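Local atomic coordinates of VP2 (Primate bocaparvovirus 1, PDB entry 7L0Y), a protein that self-assembles into the 60-subunit T=1 icosahedral shell, about 26 nm across, that forms the capsid of human bocavirus 1. Residues T51-T56 with I172-A177; V132-D137 with T216-N221. All coordinates share one frame; numbering follows the deposited sequence.

Contact 1: residues T51-T56 with I172-A177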
ATOM      1  N   THR A  51      57.450  48.690  86.092  1.00 40.88           N
ATOM      2  CA  THR A  51      58.412  47.676  86.491  1.00 40.88           C
ATOM      3  C   THR A  51      58.780  47.915  87.944  1.00 40.88           C
ATOM      4  O   THR A  51      58.557  49.004  88.470  1.00 40.88           O
ATOM      5  CB  THR A  51      59.657  47.689  85.611  1.00 39.31           C
ATOM      6  OG1 THR A  51      60.270  48.976  85.674  1.00 39.31           O
ATOM      7  CG2 THR A  51      59.300  47.369  84.170  1.00 39.31           C
ATOM      8  N   GLU A  52      59.266  46.882  88.612  1.00 49.42           N
ATOM      9  CA  GLU A  52      59.690  46.992  89.999  1.00 49.42           C
ATOM     10  C   GLU A  52      60.913  46.124  90.182  1.00 49.42           C
ATOM     11  O   GLU A  52      60.948  44.997  89.688  1.00 49.42           O
ATOM     12  CB  GLU A  52      58.593  46.553  90.974  1.00 53.71           C
ATOM     13  CG  GLU A  52      57.346  47.410  90.952  1.00 53.71           C
ATOM     14  CD  GLU A  52      56.372  46.985  89.873  1.00 53.71           C
ATOM     15  OE1 GLU A  52      56.658  46.004  89.160  1.00 53.71           O
ATOM     16  OE2 GLU A  52      55.324  47.645  89.731  1.00 53.71           O
ATOM     17  N   ALA A  53      61.909  46.648  90.884  1.00 56.77           N
ATOM     18  CA  ALA A  53      63.097  45.895  91.254  1.00 56.77           C
ATOM     19  C   ALA A  53      63.252  45.944  92.766  1.00 56.77           C
ATOM     20  O   ALA A  53      63.050  46.997  93.380  1.00 56.77           O
ATOM     21  CB  ALA A  53      64.342  46.450  90.564  1.00 54.77           C
ATOM     22  N   ILE A  54      63.588  44.799  93.362  1.00 63.97           N
ATOM     23  CA  ILE A  54      63.743  44.724  94.814  1.00 63.97           C
ATOM     24  C   ILE A  54      65.105  45.253  95.242  1.00 63.97           C
ATOM     25  O   ILE A  54      65.237  45.890  96.294  1.00 63.97           O
ATOM     26  CB  ILE A  54      63.532  43.278  95.296  1.00 58.79           C
ATOM     27  CG1 ILE A  54      62.084  42.839  95.084  1.00 58.79           C
ATOM     28  CG2 ILE A  54      63.934  43.142  96.750  1.00 58.79           C
ATOM     29  CD1 ILE A  54      61.863  41.373  95.368  1.00 58.79           C
ATOM     30  N   GLU A  55      66.132  45.011  94.428  1.00 10.00           N
ATOM     31  CA  GLU A  55      67.539  45.245  94.751  1.00 10.00           C
ATOM     32  C   GLU A  55      68.022  44.391  95.917  1.00 10.00           C
ATOM     33  O   GLU A  55      68.972  44.784  96.605  1.00 10.00           O
ATOM     34  CB  GLU A  55      67.842  46.725  95.036  1.00  0.00           C
ATOM     35  CG  GLU A  55      67.724  47.656  93.824  1.00  0.00           C
ATOM     36  CD  GLU A  55      66.337  48.254  93.640  1.00  0.00           C
ATOM     37  OE1 GLU A  55      65.441  47.965  94.454  1.00  0.00           O
ATOM     38  OE2 GLU A  55      66.145  49.025  92.678  1.00  0.00           O
ATOM     39  N   THR A  56      67.390  43.234  96.154  1.00 10.00           N
ATOM     40  CA  THR A  56      67.776  42.191  97.133  1.00 10.00           C
ATOM     41  C   THR A  56      68.154  42.851  98.462  1.00 10.00           C
ATOM     42  O   THR A  56      67.329  43.592  99.016  1.00 10.00           O
ATOM     43  CB  THR A  56      68.831  41.250  96.528  1.00  0.00           C
ATOM     44  OG1 THR A  56      69.110  40.185  97.448  1.00  0.00           O
ATOM     45  CG2 THR A  56      70.139  41.955  96.136  1.00  0.00           C
ATOM     46  N   ILE A 172      63.407  39.636  83.469  1.00 47.31           N
ATOM     47  CA  ILE A 172      64.809  39.257  83.493  1.00 47.31           C
ATOM     48  C   ILE A 172      65.106  38.667  84.856  1.00 47.31           C
ATOM     49  O   ILE A 172      64.406  38.941  85.832  1.00 47.31           O
ATOM     50  CB  ILE A 172      65.724  40.467  83.203  1.00 47.54           C
ATOM     51  CG1 ILE A 172      67.154  40.023  82.924  1.00 47.54           C
ATOM     52  CG2 ILE A 172      65.737  41.396  84.382  1.00 47.54           C
ATOM     53  CD1 ILE A 172      68.012  41.115  82.381  1.00 47.54           C
ATOM     54  N   GLU A 173      66.150  37.853  84.928  1.00 57.07           N
ATOM     55  CA  GLU A 173      66.623  37.381  86.220  1.00 57.07           C
ATOM     56  C   GLU A 173      67.448  38.497  86.842  1.00 57.07           C
ATOM     57  O   GLU A 173      68.491  38.881  86.308  1.00 57.07           O
ATOM     58  CB  GLU A 173      67.432  36.102  86.043  1.00 60.91           C
ATOM     59  CG  GLU A 173      67.777  35.389  87.331  1.00 60.91           C
ATOM     60  CD  GLU A 173      68.462  34.059  87.079  1.00 60.91           C
ATOM     61  OE1 GLU A 173      68.728  33.746  85.901  1.00 60.91           O
ATOM     62  OE2 GLU A 173      68.728  33.322  88.052  1.00 60.91           O
ATOM     63  N   ASN A 174      66.984  39.016  87.977  1.00 64.51           N
ATOM     64  CA  ASN A 174      67.431  40.334  88.415  1.00 64.51           C
ATOM     65  C   ASN A 174      68.834  40.281  88.994  1.00 64.51           C
ATOM     66  O   ASN A 174      69.606  41.232  88.849  1.00 64.51           O
ATOM     67  CB  ASN A 174      66.452  40.906  89.438  1.00 63.88           C
ATOM     68  CG  ASN A 174      66.661  42.385  89.681  1.00 63.88           C
ATOM     69  OD1 ASN A 174      67.053  43.124  88.781  1.00 63.88           O
ATOM     70  ND2 ASN A 174      66.404  42.823  90.905  1.00 63.88           N
ATOM     71  N   GLU A 175      69.181  39.184  89.663  1.00 69.85           N
ATOM     72  CA  GLU A 175      70.519  39.070  90.230  1.00 69.85           C
ATOM     73  C   GLU A 175      71.575  39.064  89.135  1.00 69.85           C
ATOM     74  O   GLU A 175      72.718  39.477  89.359  1.00 69.85           O
ATOM     75  CB  GLU A 175      70.613  37.807  91.081  1.00 75.28           C
ATOM     76  CG  GLU A 175      71.909  37.647  91.847  1.00 75.28           C
ATOM     77  CD  GLU A 175      72.077  38.662  92.957  1.00 75.28           C
ATOM     78  OE1 GLU A 175      71.080  39.307  93.337  1.00 75.28           O
ATOM     79  OE2 GLU A 175      73.214  38.818  93.452  1.00 75.28           O
ATOM     80  N   LEU A 176      71.208  38.607  87.937  1.00 69.84           N
ATOM     81  CA  LEU A 176      72.157  38.605  86.830  1.00 69.84           C
ATOM     82  C   LEU A 176      72.452  40.017  86.350  1.00 69.84           C
ATOM     83  O   LEU A 176      73.467  40.252  85.685  1.00 69.84           O
ATOM     84  CB  LEU A 176      71.639  37.745  85.683  1.00 66.56           C
ATOM     85  CG  LEU A 176      72.046  36.278  85.764  1.00 66.56           C
ATOM     86  CD1 LEU A 176      73.537  36.220  85.965  1.00 66.56           C
ATOM     87  CD2 LEU A 176      71.362  35.585  86.899  1.00 66.56           C
ATOM     88  N   ALA A 177      71.581  40.966  86.660  1.00 69.25           N
ATOM     89  CA  ALA A 177      71.917  42.376  86.488  1.00 69.25           C
ATOM     90  C   ALA A 177      71.994  43.061  87.849  1.00 69.25           C
ATOM     91  O   ALA A 177      70.994  43.402  88.475  1.00 69.25           O
ATOM     92  CB  ALA A 177      70.902  43.053  85.577  1.00 66.09           C
TER

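Contact 2: residues V132-D137 with T216-N221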
ATOM      1  N   VAL A 132      34.842  46.218  77.988  1.00 17.59           N
ATOM      2  CA  VAL A 132      35.937  45.478  78.593  1.00 17.59           C
ATOM      3  C   VAL A 132      36.694  44.787  77.476  1.00 17.59           C
ATOM      4  O   VAL A 132      36.087  44.261  76.539  1.00 17.59           O
ATOM      5  CB  VAL A 132      35.469  44.458  79.654  1.00 17.58           C
ATOM      6  CG1 VAL A 132      34.869  45.169  80.821  1.00 17.58           C
ATOM      7  CG2 VAL A 132      34.477  43.480  79.075  1.00 17.58           C
ATOM      8  N   HIS A 133      38.011  44.824  77.563  1.00 15.05           N
ATOM      9  CA  HIS A 133      38.885  44.123  76.643  1.00 15.05           C
ATOM     10  C   HIS A 133      39.060  42.693  77.119  1.00 15.05           C
ATOM     11  O   HIS A 133      39.309  42.453  78.300  1.00 15.05           O
ATOM     12  CB  HIS A 133      40.227  44.838  76.574  1.00 15.56           C
ATOM     13  CG  HIS A 133      40.131  46.230  76.047  1.00 15.56           C
ATOM     14  ND1 HIS A 133      40.148  46.519  74.702  1.00 15.56           N
ATOM     15  CD2 HIS A 133      39.936  47.405  76.681  1.00 15.56           C
ATOM     16  CE1 HIS A 133      40.018  47.820  74.533  1.00 15.56           C
ATOM     17  NE2 HIS A 133      39.883  48.381  75.718  1.00 15.56           N
ATOM     18  N   ILE A 134      38.902  41.750  76.207  1.00 14.20           N
ATOM     19  CA  ILE A 134      39.043  40.336  76.505  1.00 14.20           C
ATOM     20  C   ILE A 134      39.790  39.695  75.356  1.00 14.20           C
ATOM     21  O   ILE A 134      39.434  39.895  74.192  1.00 14.20           O
ATOM     22  CB  ILE A 134      37.679  39.648  76.702  1.00 16.55           C
ATOM     23  CG1 ILE A 134      36.953  40.232  77.906  1.00 16.55           C
ATOM     24  CG2 ILE A 134      37.858  38.167  76.904  1.00 16.55           C
ATOM     25  CD1 ILE A 134      35.526  39.835  77.996  1.00 16.55           C
ATOM     26  N   PHE A 135      40.827  38.936  75.670  1.00 16.25           N
ATOM     27  CA  PHE A 135      41.370  38.044  74.667  1.00 16.25           C
ATOM     28  C   PHE A 135      42.006  36.867  75.374  1.00 16.25           C
ATOM     29  O   PHE A 135      42.459  36.974  76.513  1.00 16.25           O
ATOM     30  CB  PHE A 135      42.383  38.739  73.757  1.00 17.61           C
ATOM     31  CG  PHE A 135      43.683  39.012  74.410  1.00 17.61           C
ATOM     32  CD1 PHE A 135      44.759  38.181  74.190  1.00 17.61           C
ATOM     33  CD2 PHE A 135      43.817  40.050  75.291  1.00 17.61           C
ATOM     34  CE1 PHE A 135      45.948  38.413  74.795  1.00 17.61           C
ATOM     35  CE2 PHE A 135      45.003  40.281  75.898  1.00 17.61           C
ATOM     36  CZ  PHE A 135      46.067  39.463  75.649  1.00 17.61           C
ATOM     37  N   CYS A 136      42.017  35.741  74.685  1.00 20.77           N
ATOM     38  CA  CYS A 136      42.718  34.550  75.118  1.00 20.77           C
ATOM     39  C   CYS A 136      44.055  34.517  74.405  1.00 20.77           C
ATOM     40  O   CYS A 136      44.130  34.812  73.211  1.00 20.77           O
ATOM     41  CB  CYS A 136      41.898  33.298  74.807  1.00 25.17           C
ATOM     42  SG  CYS A 136      42.589  31.720  75.334  1.00 25.17           S
ATOM     43  N   ASP A 137      45.102  34.169  75.127  1.00 26.78           N
ATOM     44  CA  ASP A 137      46.398  33.950  74.512  1.00 26.78           C
ATOM     45  C   ASP A 137      46.538  32.440  74.377  1.00 26.78           C
ATOM     46  O   ASP A 137      46.922  31.754  75.322  1.00 26.78           O
ATOM     47  CB  ASP A 137      47.496  34.555  75.378  1.00 28.49           C
ATOM     48  CG  ASP A 137      48.858  34.506  74.728  1.00 28.49           C
ATOM     49  OD1 ASP A 137      48.954  34.172  73.531  1.00 28.49           O
ATOM     50  OD2 ASP A 137      49.845  34.770  75.434  1.00 28.49           O
ATOM     51  N   THR A 216      31.190  36.731  75.032  1.00 20.06           N
ATOM     52  CA  THR A 216      32.275  36.099  74.297  1.00 20.06           C
ATOM     53  C   THR A 216      32.453  34.664  74.768  1.00 20.06           C
ATOM     54  O   THR A 216      32.081  34.319  75.889  1.00 20.06           O
ATOM     55  CB  THR A 216      33.599  36.880  74.448  1.00 20.94           C
ATOM     56  OG1 THR A 216      34.593  36.323  73.582  1.00 20.94           O
ATOM     57  CG2 THR A 216      34.106  36.846  75.881  1.00 20.94           C
ATOM     58  N   GLU A 217      33.018  33.831  73.906  1.00 21.01           N
ATOM     59  CA  GLU A 217      33.124  32.404  74.163  1.00 21.01           C
ATOM     60  C   GLU A 217      34.425  31.850  73.599  1.00 21.01           C
ATOM     61  O   GLU A 217      34.811  32.177  72.479  1.00 21.01           O
ATOM     62  CB  GLU A 217      31.934  31.679  73.561  1.00 25.96           C
ATOM     63  CG  GLU A 217      31.895  30.205  73.824  1.00 25.96           C
ATOM     64  CD  GLU A 217      30.661  29.568  73.235  1.00 25.96           C
ATOM     65  OE1 GLU A 217      29.835  30.300  72.651  1.00 25.96           O
ATOM     66  OE2 GLU A 217      30.524  28.332  73.331  1.00 25.96           O
ATOM     67  N   PHE A 218      35.087  31.001  74.377  1.00 22.39           N
ATOM     68  CA  PHE A 218      36.329  30.352  73.986  1.00 22.39           C
ATOM     69  C   PHE A 218      36.167  28.845  74.077  1.00 22.39           C
ATOM     70  O   PHE A 218      35.544  28.338  75.008  1.00 22.39           O
ATOM     71  CB  PHE A 218      37.484  30.791  74.881  1.00 19.57           C
ATOM     72  CG  PHE A 218      37.744  32.254  74.847  1.00 19.57           C
ATOM     73  CD1 PHE A 218      38.497  32.810  73.843  1.00 19.57           C
ATOM     74  CD2 PHE A 218      37.214  33.080  75.812  1.00 19.57           C
ATOM     75  CE1 PHE A 218      38.723  34.154  73.807  1.00 19.57           C
ATOM     76  CE2 PHE A 218      37.440  34.428  75.776  1.00 19.57           C
ATOM     77  CZ  PHE A 218      38.199  34.965  74.774  1.00 19.57           C
ATOM     78  N   THR A 219      36.723  28.128  73.108  1.00 22.11           N
ATOM     79  CA  THR A 219      36.740  26.674  73.137  1.00 22.11           C
ATOM     80  C   THR A 219      38.165  26.165  73.009  1.00 22.11           C
ATOM     81  O   THR A 219      39.021  26.789  72.383  1.00 22.11           O
ATOM     82  CB  THR A 219      35.873  26.060  72.036  1.00 22.18           C
ATOM     83  OG1 THR A 219      36.272  26.572  70.762  1.00 22.18           O
ATOM     84  CG2 THR A 219      34.412  26.357  72.275  1.00 22.18           C
ATOM     85  N   PHE A 220      38.411  25.021  73.634  1.00 23.02           N
ATOM     86  CA  PHE A 220      39.732  24.422  73.650  1.00 23.02           C
ATOM     87  C   PHE A 220      39.570  22.914  73.603  1.00 23.02           C
ATOM     88  O   PHE A 220      38.742  22.358  74.323  1.00 23.02           O
ATOM     89  CB  PHE A 220      40.502  24.845  74.902  1.00 23.36           C
ATOM     90  CG  PHE A 220      41.877  24.277  74.989  1.00 23.36           C
ATOM     91  CD1 PHE A 220      42.927  24.880  74.332  1.00 23.36           C
ATOM     92  CD2 PHE A 220      42.122  23.134  75.727  1.00 23.36           C
ATOM     93  CE1 PHE A 220      44.187  24.362  74.413  1.00 23.36           C
ATOM     94  CE2 PHE A 220      43.382  22.608  75.804  1.00 23.36           C
ATOM     95  CZ  PHE A 220      44.414  23.222  75.148  1.00 23.36           C
ATOM     96  N   ASN A 221      40.357  22.259  72.764  1.00 24.36           N
ATOM     97  CA  ASN A 221      40.365  20.804  72.680  1.00 24.36           C
ATOM     98  C   ASN A 221      41.640  20.285  73.317  1.00 24.36           C
ATOM     99  O   ASN A 221      42.735  20.501  72.795  1.00 24.36           O
ATOM    100  CB  ASN A 221      40.242  20.327  71.240  1.00 26.84           C
ATOM    101  CG  ASN A 221      38.889  20.606  70.659  1.00 26.84           C
ATOM    102  OD1 ASN A 221      38.768  21.158  69.572  1.00 26.84           O
ATOM    103  ND2 ASN A 221      37.853  20.216  71.379  1.00 26.84           N
TER

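Contact 1: residues T51-T56 with I172-A177
A53 and N174 bring the two backbones to 7.6 Å between their CA atoms, and the gap is 8.1 Å between the CA atoms of T56 and E175, where the end of strand 50-53 runs out into a turn beside residues 174-176, helical in their backbone angles but without the regular bonds of a helix. No hydrogen bond spans the gap, and the contact is slight, burying 124 Å² in all. Its centre is the amide of N174: with CG anti to the backbone N (chi1 -166°), this group is directed at residues 53-55. There ND2 lies 4.2 Å from the CB of A53 and 4.2 Å from the backbone N of E55, a donor like itself, which makes this contact without a bond. Loops inserted between the strands of a jelly-roll barrel build most of the parvovirus capsid surface, and this is loop-to-strand-end packing of that kind. Further along, the acid of E175 reaches the turn because its chain bends at chi2 (68°): OE1 comes to 4.0 Å from the methyl CG2 of T56, the two side chains meeting at a slant. A177 N donates to N174 O at 3.0 Å, closing one turn. Beyond the pair, strand 65-69 flanks residues 51-53, I54 is bonded through its backbone to Q64, and Y487 of a neighbouring subunit packs on A53 and E55.

Contact 2: residues V132-D137 with T216-N221
The sulfur of C136 sits 5.0 Å from the centroid of the F218 ring, 30° off the ring normal, an oblique sulfur-aromatic contact between two strands that share no hydrogen bond. Segments 132-137 and 216-221 run nearly parallel, their axes 6° apart in direction, yet 8.9 Å separates them, consistent with the two facing sheets of the jelly roll: 132-137 lies in the one with 208-210 and 424-429, 216-221 in the one with 95-118. F218 gives the largest share of the contact on its strand. With CG anti to its carbonyl carbon (chi1 -60°), the ring projects to the opposing strand, between the side chains of I134 and C136. I134 meets it at the edge, CG2 lying in the ring plane 3.9 Å from CZ, while I425 also packs on F218. Beside the ring, the I134 branch that ends in CD1 touches the CG2 methyl of T216 at 3.9 Å; OG1 of T216 is hydrogen-bonded to Q208. T216 and E217 also pair with a neighbouring subunit in an antiparallel ladder, continuing the sheet across the interface. On the cysteine side, the nearest approach is made by carbon, C136 CB standing 3.4 Å from F218 CE1, obliquely to the ring.

How the contacts relate
Contact 2 belongs to the buried interior and contact 1 to the surface, and the chemistry follows. Residues 132-137 and 216-221 meet through hydrocarbon, a ring and a sulfur, whereas 51-56 and 172-177 approach through an amide and a carboxylate set against methyls and backbone. Neither pair is joined by hydrogen bonds across the segments: contact 2 lays strands of facing sheets over one another, contact 1 sets a strand end beside a loop. That loop follows strand 161-169, which pairs with 65-69, the partner of strand 50-53, whereas contact 2 joins strands 132-137 and 215-232. With centres about 32 Å apart, both meet the same neighbouring subunit, contact 1 by packing and a T51 hydrogen bond, contact 2 by a beta ladder.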